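Side-chain contacts in beta-galactosidase (Trichoderma reesei, PDB 3OG2), which probably hydrolyses terminal non-reducing beta-D-galactose residues of beta-D-galactosides, as a glycosylated member of glycoside hydrolase family 35: residues Glu98-Ala103 with Ile109-Arg114; Phe34-Arg39 with Ala164-Gly169; Ile394-Leu399 with Tyr423-Pro428. All coordinates share one frame; numbering follows the deposited sequence.

How the contacts relate
Contacts 1 and 2 belong to the family 35 TIM barrel domain, and contact 3 to the all-beta region that follows it. The centres of contacts 1 and 2 lie 14 Å apart, and both contacts reach the barrel sheet. Along the chain, contact 1 falls between the two segments of contact 2. The two contacts touch through Y110, which packs on I166, V35 and H36, and through F101, which packs on A164. Contact 3 comes later in the sequence, its centre 40 Å from that of contact 1 and 37 Å from that of contact 2. Contact 1 thus packs helix on strand, contact 2 hairpin on loop, and contact 3 joins two sheets of domain 2.

Contact 1: Glu98-Ala103 with Ile109-Arg114; sequences EPFFEA and IYLLAR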
loop_
_atom_site.group_PDB
_atom_site.type_symbol
_atom_site.label_atom_id
_atom_site.label_comp_id
_atom_site.label_asym_id
_atom_site.label_seq_id
_atom_site.Cartn_x
_atom_site.Cartn_y
_atom_site.Cartn_z
ATOM N N GLU A 98 14.769 -8.391 7.372
ATOM C CA GLU A 98 16.018 -8.553 6.637
ATOM C C GLU A 98 15.790 -8.831 5.152
ATOM O O GLU A 98 16.495 -8.221 4.326
ATOM C CB GLU A 98 16.890 -9.622 7.305
ATOM C CG GLU A 98 17.248 -9.260 8.734
ATOM C CD GLU A 98 17.722 -7.850 8.990
ATOM O OE1 GLU A 98 18.593 -7.359 8.245
ATOM O OE2 GLU A 98 17.210 -7.220 9.938
ATOM N N PRO A 99 14.832 -9.664 4.743
ATOM C CA PRO A 99 14.633 -9.805 3.282
ATOM C C PRO A 99 14.147 -8.545 2.598
ATOM O O PRO A 99 14.372 -8.326 1.416
ATOM C CB PRO A 99 13.541 -10.888 3.193
ATOM C CG PRO A 99 13.714 -11.679 4.487
ATOM C CD PRO A 99 13.932 -10.564 5.499
ATOM N N PHE A 100 13.450 -7.686 3.327
ATOM C CA PHE A 100 12.968 -6.419 2.820
ATOM C C PHE A 100 14.190 -5.509 2.600
ATOM O O PHE A 100 14.323 -4.920 1.510
ATOM C CB PHE A 100 11.956 -5.836 3.799
ATOM C CG PHE A 100 11.173 -4.643 3.274
ATOM C CD1 PHE A 100 10.141 -4.876 2.399
ATOM C CD2 PHE A 100 11.427 -3.350 3.705
ATOM C CE1 PHE A 100 9.324 -3.842 1.990
ATOM C CE2 PHE A 100 10.633 -2.288 3.261
ATOM C CZ PHE A 100 9.580 -2.530 2.378
ATOM N N PHE A 101 15.065 -5.390 3.606
ATOM C CA PHE A 101 16.295 -4.610 3.417
ATOM C C PHE A 101 17.160 -5.129 2.274
ATOM O O PHE A 101 17.699 -4.353 1.488
ATOM C CB PHE A 101 17.108 -4.597 4.699
ATOM C CG PHE A 101 16.446 -3.977 5.928
ATOM C CD1 PHE A 101 15.568 -2.901 5.830
ATOM C CD2 PHE A 101 16.713 -4.493 7.196
ATOM C CE1 PHE A 101 14.960 -2.339 6.936
ATOM C CE2 PHE A 101 16.110 -3.905 8.335
ATOM C CZ PHE A 101 15.246 -2.828 8.190
ATOM N N GLU A 102 17.294 -6.471 2.231
ATOM C CA GLU A 102 18.116 -7.068 1.173
ATOM C C GLU A 102 17.551 -6.792 -0.202
ATOM O O GLU A 102 18.329 -6.506 -1.149
ATOM C CB GLU A 102 18.272 -8.577 1.444
ATOM C CG GLU A 102 19.115 -8.805 2.706
ATOM C CD GLU A 102 19.436 -10.253 2.974
ATOM O OE1 GLU A 102 19.023 -11.090 2.132
ATOM O OE2 GLU A 102 20.090 -10.564 4.008
ATOM N N ALA A 103 16.226 -6.877 -0.317
ATOM C CA ALA A 103 15.630 -6.603 -1.619
ATOM C C ALA A 103 15.825 -5.132 -2.002
ATOM O O ALA A 103 16.006 -4.817 -3.164
ATOM C CB ALA A 103 14.140 -6.932 -1.621
ATOM N N ILE A 109 17.225 0.699 -4.138
ATOM C CA ILE A 109 16.216 1.559 -3.508
ATOM C C ILE A 109 16.655 1.890 -2.104
ATOM O O ILE A 109 17.152 1.008 -1.378
ATOM C CB ILE A 109 14.852 0.799 -3.520
ATOM C CG1 ILE A 109 14.328 0.719 -4.954
ATOM C CG2 ILE A 109 13.828 1.354 -2.511
ATOM C CD1 ILE A 109 13.872 2.055 -5.497
ATOM N N TYR A 110 16.492 3.160 -1.717
ATOM C CA TYR A 110 16.726 3.577 -0.332
ATOM C C TYR A 110 15.398 3.502 0.436
ATOM O O TYR A 110 14.325 3.386 -0.173
ATOM C CB TYR A 110 17.312 4.979 -0.288
ATOM C CG TYR A 110 18.715 5.045 -0.836
ATOM C CD1 TYR A 110 19.727 4.351 -0.178
ATOM C CD2 TYR A 110 19.034 5.801 -1.949
ATOM C CE1 TYR A 110 21.073 4.392 -0.631
ATOM C CE2 TYR A 110 20.348 5.851 -2.396
ATOM C CZ TYR A 110 21.330 5.166 -1.737
ATOM O OH TYR A 110 22.648 5.208 -2.235
ATOM N N LEU A 111 15.483 3.562 1.779
ATOM C CA LEU A 111 14.284 3.394 2.588
ATOM C C LEU A 111 14.115 4.495 3.628
ATOM O O LEU A 111 15.093 4.944 4.275
ATOM C CB LEU A 111 14.357 2.059 3.360
ATOM C CG LEU A 111 14.340 0.790 2.481
ATOM C CD1 LEU A 111 14.558 -0.444 3.373
ATOM C CD2 LEU A 111 13.097 0.670 1.651
ATOM N N LEU A 112 12.848 4.876 3.788
ATOM C CA LEU A 112 12.352 5.700 4.899
ATOM C C LEU A 112 11.649 4.750 5.859
ATOM O O LEU A 112 10.621 4.174 5.503
ATOM C CB LEU A 112 11.420 6.777 4.341
ATOM C CG LEU A 112 10.477 7.426 5.371
ATOM C CD1 LEU A 112 11.183 7.971 6.612
ATOM C CD2 LEU A 112 9.674 8.557 4.710
ATOM N N ALA A 113 12.229 4.565 7.048
ATOM C CA ALA A 113 11.687 3.634 8.035
ATOM C C ALA A 113 10.735 4.354 8.975
ATOM O O ALA A 113 11.124 5.394 9.526
ATOM C CB ALA A 113 12.849 3.038 8.850
ATOM N N ARG A 114 9.542 3.779 9.163
ATOM C CA ARG A 114 8.500 4.445 9.978
ATOM C C ARG A 114 7.966 3.414 10.952
ATOM O O ARG A 114 6.878 2.823 10.717
ATOM C CB ARG A 114 7.416 5.062 9.071
ATOM C CG ARG A 114 7.973 5.724 7.814
ATOM C CD ARG A 114 7.043 6.734 7.192
ATOM N NE ARG A 114 5.820 6.136 6.675
ATOM C CZ ARG A 114 4.644 6.749 6.718
ATOM N NH1 ARG A 114 4.465 7.934 7.323
ATOM N NH2 ARG A 114 3.583 6.133 6.146
#
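In the TIM barrel of this enzyme, F100 and F101 of helix 98-107 pack on L111 of strand 110-116, part of the beta-alpha-beta crossover that leads from strand 72-76 to its parallel neighbour. L111 does the work on the strand side, its two methyls each meeting a different ring. CD1 touches F101 CD1 at 3.6 Å, arriving at the ring edge close to its plane, and also lies 4.1 Å from F101 CE1. The side chains of F101 and L111 run at about a right angle to each other. The second methyl, L111 CD2, sits 4.2 Å from F100 CE2, approaching that ring obliquely. F100 has CG opposite its backbone N (chi1 -169°) and F101 opposite its carbonyl carbon (chi1 -61°), which brings the end of each ring toward a different leucine methyl.

The F100 ring continues into an aromatic cluster, edge-to-face with both Y58 and F75, while F101 and L111 share V172 of strand 172-177. R114, farther along the strand, forms salt bridges with E46 and with the galactose-binding E278, so the strand packed on this helix also carries an active-site contact. The interface itself is buried and wholly hydrocarbon: helix and strand are held here by dispersion and the exclusion of water, and the forked end of L111 lets one residue meet two rings, F101 at its edge and F100 obliquely.

Contact 2: Phe34-Arg39 with Ala164-Gly169; sequences FVHGER and AQITNG
I166 provides the largest buried area of this contact, reaching out of the loop between helix 144-163 and strand 172-177 to the hairpin residues H36 and V35. Its side chain is fully extended (chi1 -170°, chi2 172°), which carries the CD1 methyl to the hairpin. There CD1 packs on the imidazole by van der Waals contact, 3.7 Å from H36 NE2, and lies equally close, 3.7 Å, to V35 CG1. The imidazole comes from the opposite direction and meets the methyl obliquely, neither over its face nor at its edge, with I166 CG1 a little farther from H36 NE2 at 4.1 Å. V35 places CG1 opposite its backbone N (chi1 175°) and crosses the isoleucine at a slant. H36 lies at the exposed margin, whereas V35 and I166 are buried, and V26 adds to the cover of I166.

Each partner is held by its own turn. E38 N bonds to V35 O at 3.0 Å and V35 N to E38 O at 2.9 Å, while I166 opens a short 3-10 segment in which G169 N bonds back to I166 O. With H36 and G37 both in left-handed backbone conformations, the first segment is a classic two-residue beta hairpin with a type I' turn, packed against an alpha-to-beta loop at the N-terminal end of the TIM barrel strands.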
loop_
_atom_site.group_PDB
_atom_site.type_symbol
_atom_site.label_atom_id
_atom_site.label_comp_id
_atom_site.label_asym_id
_atom_site.label_seq_id
_atom_site.Cartn_x
_atom_site.Cartn_y
_atom_site.Cartn_z
ATOM N N PHE A 34 20.749 15.571 0.466
ATOM C CA PHE A 34 21.966 15.133 -0.213
ATOM C C PHE A 34 22.273 13.719 0.245
ATOM O O PHE A 34 22.220 13.451 1.476
ATOM C CB PHE A 34 23.153 16.017 0.155
ATOM C CG PHE A 34 23.161 17.466 -0.287
ATOM C CD1 PHE A 34 22.255 18.367 0.236
ATOM C CD2 PHE A 34 24.090 17.913 -1.228
ATOM C CE1 PHE A 34 22.231 19.709 -0.148
ATOM C CE2 PHE A 34 24.093 19.277 -1.553
ATOM C CZ PHE A 34 23.226 20.177 -0.995
ATOM N N VAL A 35 22.584 12.832 -0.673
ATOM C CA VAL A 35 22.975 11.477 -0.345
ATOM C C VAL A 35 24.376 11.276 -0.924
ATOM O O VAL A 35 24.564 11.441 -2.146
ATOM C CB VAL A 35 21.928 10.453 -0.876
ATOM C CG1 VAL A 35 22.470 9.018 -0.611
ATOM C CG2 VAL A 35 20.552 10.637 -0.276
ATOM N N HIS A 36 25.358 10.959 -0.077
ATOM C CA HIS A 36 26.746 10.876 -0.499
ATOM C C HIS A 36 27.143 12.168 -1.235
ATOM O O HIS A 36 27.923 12.139 -2.181
ATOM C CB HIS A 36 26.991 9.654 -1.376
ATOM C CG HIS A 36 26.811 8.310 -0.743
ATOM N ND1 HIS A 36 27.612 7.892 0.304
ATOM C CD2 HIS A 36 25.990 7.251 -0.944
ATOM C CE1 HIS A 36 27.290 6.659 0.702
ATOM N NE2 HIS A 36 26.297 6.244 -0.049
ATOM N N GLY A 37 26.634 13.320 -0.770
ATOM C CA GLY A 37 27.100 14.588 -1.327
ATOM C C GLY A 37 26.352 14.976 -2.585
ATOM O O GLY A 37 26.668 16.072 -3.117
ATOM N N GLU A 38 25.397 14.205 -3.061
ATOM C CA GLU A 38 24.692 14.467 -4.296
ATOM C C GLU A 38 23.297 14.974 -3.962
ATOM O O GLU A 38 22.573 14.274 -3.232
ATOM C CB GLU A 38 24.567 13.151 -5.113
ATOM C CG GLU A 38 23.819 13.365 -6.426
ATOM C CD GLU A 38 23.486 12.099 -7.184
ATOM O OE1 GLU A 38 23.631 10.969 -6.677
ATOM O OE2 GLU A 38 23.089 12.238 -8.378
ATOM N N ARG A 39 22.908 16.119 -4.501
ATOM C CA ARG A 39 21.510 16.535 -4.349
ATOM C C ARG A 39 20.594 15.542 -5.045
ATOM O O ARG A 39 20.927 15.080 -6.161
ATOM C CB ARG A 39 21.259 17.895 -5.009
ATOM C CG ARG A 39 21.843 19.076 -4.226
ATOM C CD ARG A 39 21.237 20.332 -4.853
ATOM N NE ARG A 39 21.734 21.532 -4.162
ATOM C CZ ARG A 39 21.280 22.004 -3.011
ATOM N NH1 ARG A 39 20.283 21.346 -2.352
ATOM N NH2 ARG A 39 21.829 23.115 -2.525
ATOM N N ALA A 164 20.631 -1.367 9.411
ATOM C CA ALA A 164 20.344 -1.246 7.966
ATOM C C ALA A 164 20.568 0.171 7.472
ATOM O O ALA A 164 20.255 0.489 6.326
ATOM C CB ALA A 164 18.929 -1.693 7.703
ATOM N N GLN A 165 21.070 1.095 8.292
ATOM C CA GLN A 165 21.326 2.450 7.812
ATOM C C GLN A 165 22.408 2.505 6.759
ATOM O O GLN A 165 23.336 1.692 6.704
ATOM C CB GLN A 165 21.767 3.319 9.027
ATOM C CG GLN A 165 20.565 3.654 9.932
ATOM C CD GLN A 165 21.044 4.353 11.182
ATOM O OE1 GLN A 165 20.617 5.488 11.470
ATOM N NE2 GLN A 165 21.891 3.735 12.000
ATOM N N ILE A 166 22.260 3.532 5.901
ATOM C CA ILE A 166 23.232 3.800 4.857
ATOM C C ILE A 166 24.648 4.017 5.422
ATOM O O ILE A 166 25.667 3.723 4.769
ATOM C CB ILE A 166 22.741 4.979 3.997
ATOM C CG1 ILE A 166 23.571 5.168 2.755
ATOM C CG2 ILE A 166 22.715 6.292 4.819
ATOM C CD1 ILE A 166 23.039 6.198 1.766
ATOM N N THR A 167 24.756 4.469 6.688
ATOM C CA THR A 167 26.058 4.662 7.349
ATOM C C THR A 167 26.711 3.328 7.637
ATOM O O THR A 167 27.902 3.315 7.942
ATOM C CB THR A 167 25.836 5.441 8.659
ATOM O OG1 THR A 167 24.745 4.870 9.338
ATOM C CG2 THR A 167 25.472 6.889 8.362
ATOM N N ASN A 168 25.988 2.229 7.573
ATOM C CA ASN A 168 26.484 0.865 7.748
ATOM C C ASN A 168 26.411 0.062 6.446
ATOM O O ASN A 168 26.516 -1.142 6.511
ATOM C CB ASN A 168 25.646 0.054 8.748
ATOM C CG ASN A 168 25.740 0.685 10.089
ATOM O OD1 ASN A 168 26.851 1.137 10.452
ATOM N ND2 ASN A 168 24.651 0.720 10.819
ATOM N N GLY A 169 26.217 0.709 5.310
ATOM C CA GLY A 169 26.158 -0.024 4.053
ATOM C C GLY A 169 24.781 -0.560 3.710
ATOM O O GLY A 169 24.688 -1.404 2.821
#

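Contact 3: Ile394-Leu399 with Tyr423-Pro428; sequences IVITPL and YTVKLP
I394 and I396 of strand 394-400 face Y423 and V425 of strand 421-427 in a beta-sandwich-like packing of two sheets within domain 2 of the beta-galactosidase. The first strand belongs to an eight-stranded antiparallel sheet and the second to a separate three-stranded one. Their CA atoms stay well apart, 8.2 Å for I394 and Y423 and 9.4 Å for I396 and V425, and both strands run in the same direction, separating slightly as they go. The layers are therefore joined by side chains.

The aliphatic-aromatic pair is the closer one. I394 CD1 lies 3.3 Å from Y423 CD2 and 3.5 Å from Y423 CG, a tight fit at the base of the ring. The methyl approaches the ring obliquely, and the two side chains cross at about a right angle. With CG1 between its backbone N and carbonyl carbon (chi1 57°) and the chain then extended (chi2 175°), I394 directs CD1 at the CG-CD2 side of the ring.

The aliphatic pair is looser. I396 CD1 stands 4.1 Å from V425 CG1, and the same valine methyl lies at the edge of the Y423 ring, in its plane. V425 thus links the two pairs into one buried apolar strip, which L443, L445 and I436 extend on the side of the smaller sheet.

Polar links lie around this strip. T424 O accepts a hydrogen bond from S389 OG, and I396 O one from T384 OG1. The phenol spans the layers: Y423 OH is hydrogen-bonded to NE2 of H453, on strand 450-459 of the larger sheet.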
loop_
_atom_site.group_PDB
_atom_site.type_symbol
_atom_site.label_atom_id
_atom_site.label_comp_id
_atom_site.label_asym_id
_atom_site.label_seq_id
_atom_site.Cartn_x
_atom_site.Cartn_y
_atom_site.Cartn_z
ATOM N N ILE A 394 -6.014 29.460 -17.756
ATOM C CA ILE A 394 -5.027 28.538 -17.200
ATOM C C ILE A 394 -4.259 29.305 -16.129
ATOM O O ILE A 394 -4.121 30.524 -16.185
ATOM C CB ILE A 394 -4.091 27.974 -18.265
ATOM C CG1 ILE A 394 -3.387 29.091 -18.994
ATOM C CG2 ILE A 394 -4.829 27.047 -19.247
ATOM C CD1 ILE A 394 -2.348 28.685 -20.006
ATOM N N VAL A 395 -3.804 28.501 -15.165
ATOM C CA VAL A 395 -2.962 28.970 -14.085
ATOM C C VAL A 395 -1.559 28.440 -14.347
ATOM O O VAL A 395 -1.386 27.261 -14.728
ATOM C CB VAL A 395 -3.516 28.550 -12.715
ATOM C CG1 VAL A 395 -2.444 28.692 -11.632
ATOM C CG2 VAL A 395 -4.716 29.391 -12.348
ATOM N N ILE A 396 -0.546 29.265 -14.165
ATOM C CA ILE A 396 0.839 28.840 -14.360
ATOM C C ILE A 396 1.633 29.157 -13.116
ATOM O O ILE A 396 1.615 30.320 -12.638
ATOM C CB ILE A 396 1.452 29.525 -15.613
ATOM C CG1 ILE A 396 0.609 29.171 -16.843
ATOM C CG2 ILE A 396 2.920 29.163 -15.743
ATOM C CD1 ILE A 396 1.060 29.887 -18.127
ATOM N N THR A 397 2.330 28.181 -12.570
ATOM C CA THR A 397 3.236 28.430 -11.452
ATOM C C THR A 397 4.657 28.301 -11.923
ATOM O O THR A 397 5.018 27.240 -12.416
ATOM C CB THR A 397 2.979 27.417 -10.315
ATOM O OG1 THR A 397 1.582 27.462 -9.944
ATOM C CG2 THR A 397 3.828 27.782 -9.103
ATOM N N PRO A 398 5.461 29.356 -11.801
ATOM C CA PRO A 398 6.863 29.315 -12.205
ATOM C C PRO A 398 7.771 28.830 -11.095
ATOM O O PRO A 398 7.563 29.163 -9.930
ATOM C CB PRO A 398 7.170 30.804 -12.525
ATOM C CG PRO A 398 6.319 31.519 -11.525
ATOM C CD PRO A 398 5.061 30.708 -11.349
ATOM N N LEU A 399 8.806 28.113 -11.485
ATOM C CA LEU A 399 9.967 27.830 -10.649
ATOM C C LEU A 399 11.144 28.439 -11.426
ATOM O O LEU A 399 11.472 28.045 -12.550
ATOM C CB LEU A 399 10.258 26.339 -10.400
ATOM C CG LEU A 399 9.174 25.639 -9.570
ATOM C CD1 LEU A 399 7.921 25.306 -10.334
ATOM C CD2 LEU A 399 9.748 24.350 -8.976
ATOM N N TYR A 423 -4.034 27.707 -25.807
ATOM C CA TYR A 423 -3.281 28.770 -25.189
ATOM C C TYR A 423 -1.918 28.915 -25.858
ATOM O O TYR A 423 -1.498 28.047 -26.650
ATOM C CB TYR A 423 -3.140 28.484 -23.680
ATOM C CG TYR A 423 -2.227 27.358 -23.290
ATOM C CD1 TYR A 423 -2.668 26.043 -23.411
ATOM C CD2 TYR A 423 -0.933 27.568 -22.804
ATOM C CE1 TYR A 423 -1.848 24.972 -23.050
ATOM C CE2 TYR A 423 -0.106 26.508 -22.429
ATOM C CZ TYR A 423 -0.584 25.210 -22.560
ATOM O OH TYR A 423 0.263 24.174 -22.221
ATOM N N THR A 424 -1.250 30.004 -25.497
ATOM C CA THR A 424 0.138 30.201 -25.788
ATOM C C THR A 424 0.803 30.637 -24.489
ATOM O O THR A 424 0.092 31.010 -23.543
ATOM C CB THR A 424 0.375 31.260 -26.895
ATOM O OG1 THR A 424 -0.084 32.479 -26.349
ATOM C CG2 THR A 424 -0.400 30.922 -28.183
ATOM N N VAL A 425 2.135 30.579 -24.451
ATOM C CA VAL A 425 2.836 31.057 -23.236
ATOM C C VAL A 425 3.855 32.106 -23.627
ATOM O O VAL A 425 4.334 32.182 -24.760
ATOM C CB VAL A 425 3.525 29.920 -22.433
ATOM C CG1 VAL A 425 2.466 29.009 -21.840
ATOM C CG2 VAL A 425 4.441 29.151 -23.343
ATOM N N LYS A 426 4.218 32.940 -22.671
ATOM C CA LYS A 426 5.283 33.925 -22.841
ATOM C C LYS A 426 6.246 33.657 -21.683
ATOM O O LYS A 426 5.884 33.913 -20.514
ATOM C CB LYS A 426 4.740 35.366 -22.849
ATOM C CG LYS A 426 5.862 36.353 -23.054
ATOM C CD LYS A 426 5.383 37.789 -23.249
ATOM C CE LYS A 426 6.436 38.449 -24.146
ATOM N NZ LYS A 426 7.449 37.469 -24.682
ATOM N N LEU A 427 7.433 33.090 -21.972
ATOM C CA LEU A 427 8.294 32.558 -20.913
ATOM C C LEU A 427 9.647 33.253 -20.962
ATOM O O LEU A 427 10.144 33.567 -22.051
ATOM C CB LEU A 427 8.529 31.040 -21.069
ATOM C CG LEU A 427 7.255 30.197 -21.068
ATOM C CD1 LEU A 427 7.561 28.718 -21.236
ATOM C CD2 LEU A 427 6.420 30.385 -19.808
ATOM N N PRO A 428 10.221 33.460 -19.813
ATOM C CA PRO A 428 11.578 34.003 -19.763
ATOM C C PRO A 428 12.596 32.957 -20.188
ATOM O O PRO A 428 12.488 31.760 -19.812
ATOM C CB PRO A 428 11.739 34.399 -18.287
ATOM C CG PRO A 428 10.847 33.424 -17.565
ATOM C CD PRO A 428 9.646 33.238 -18.462
#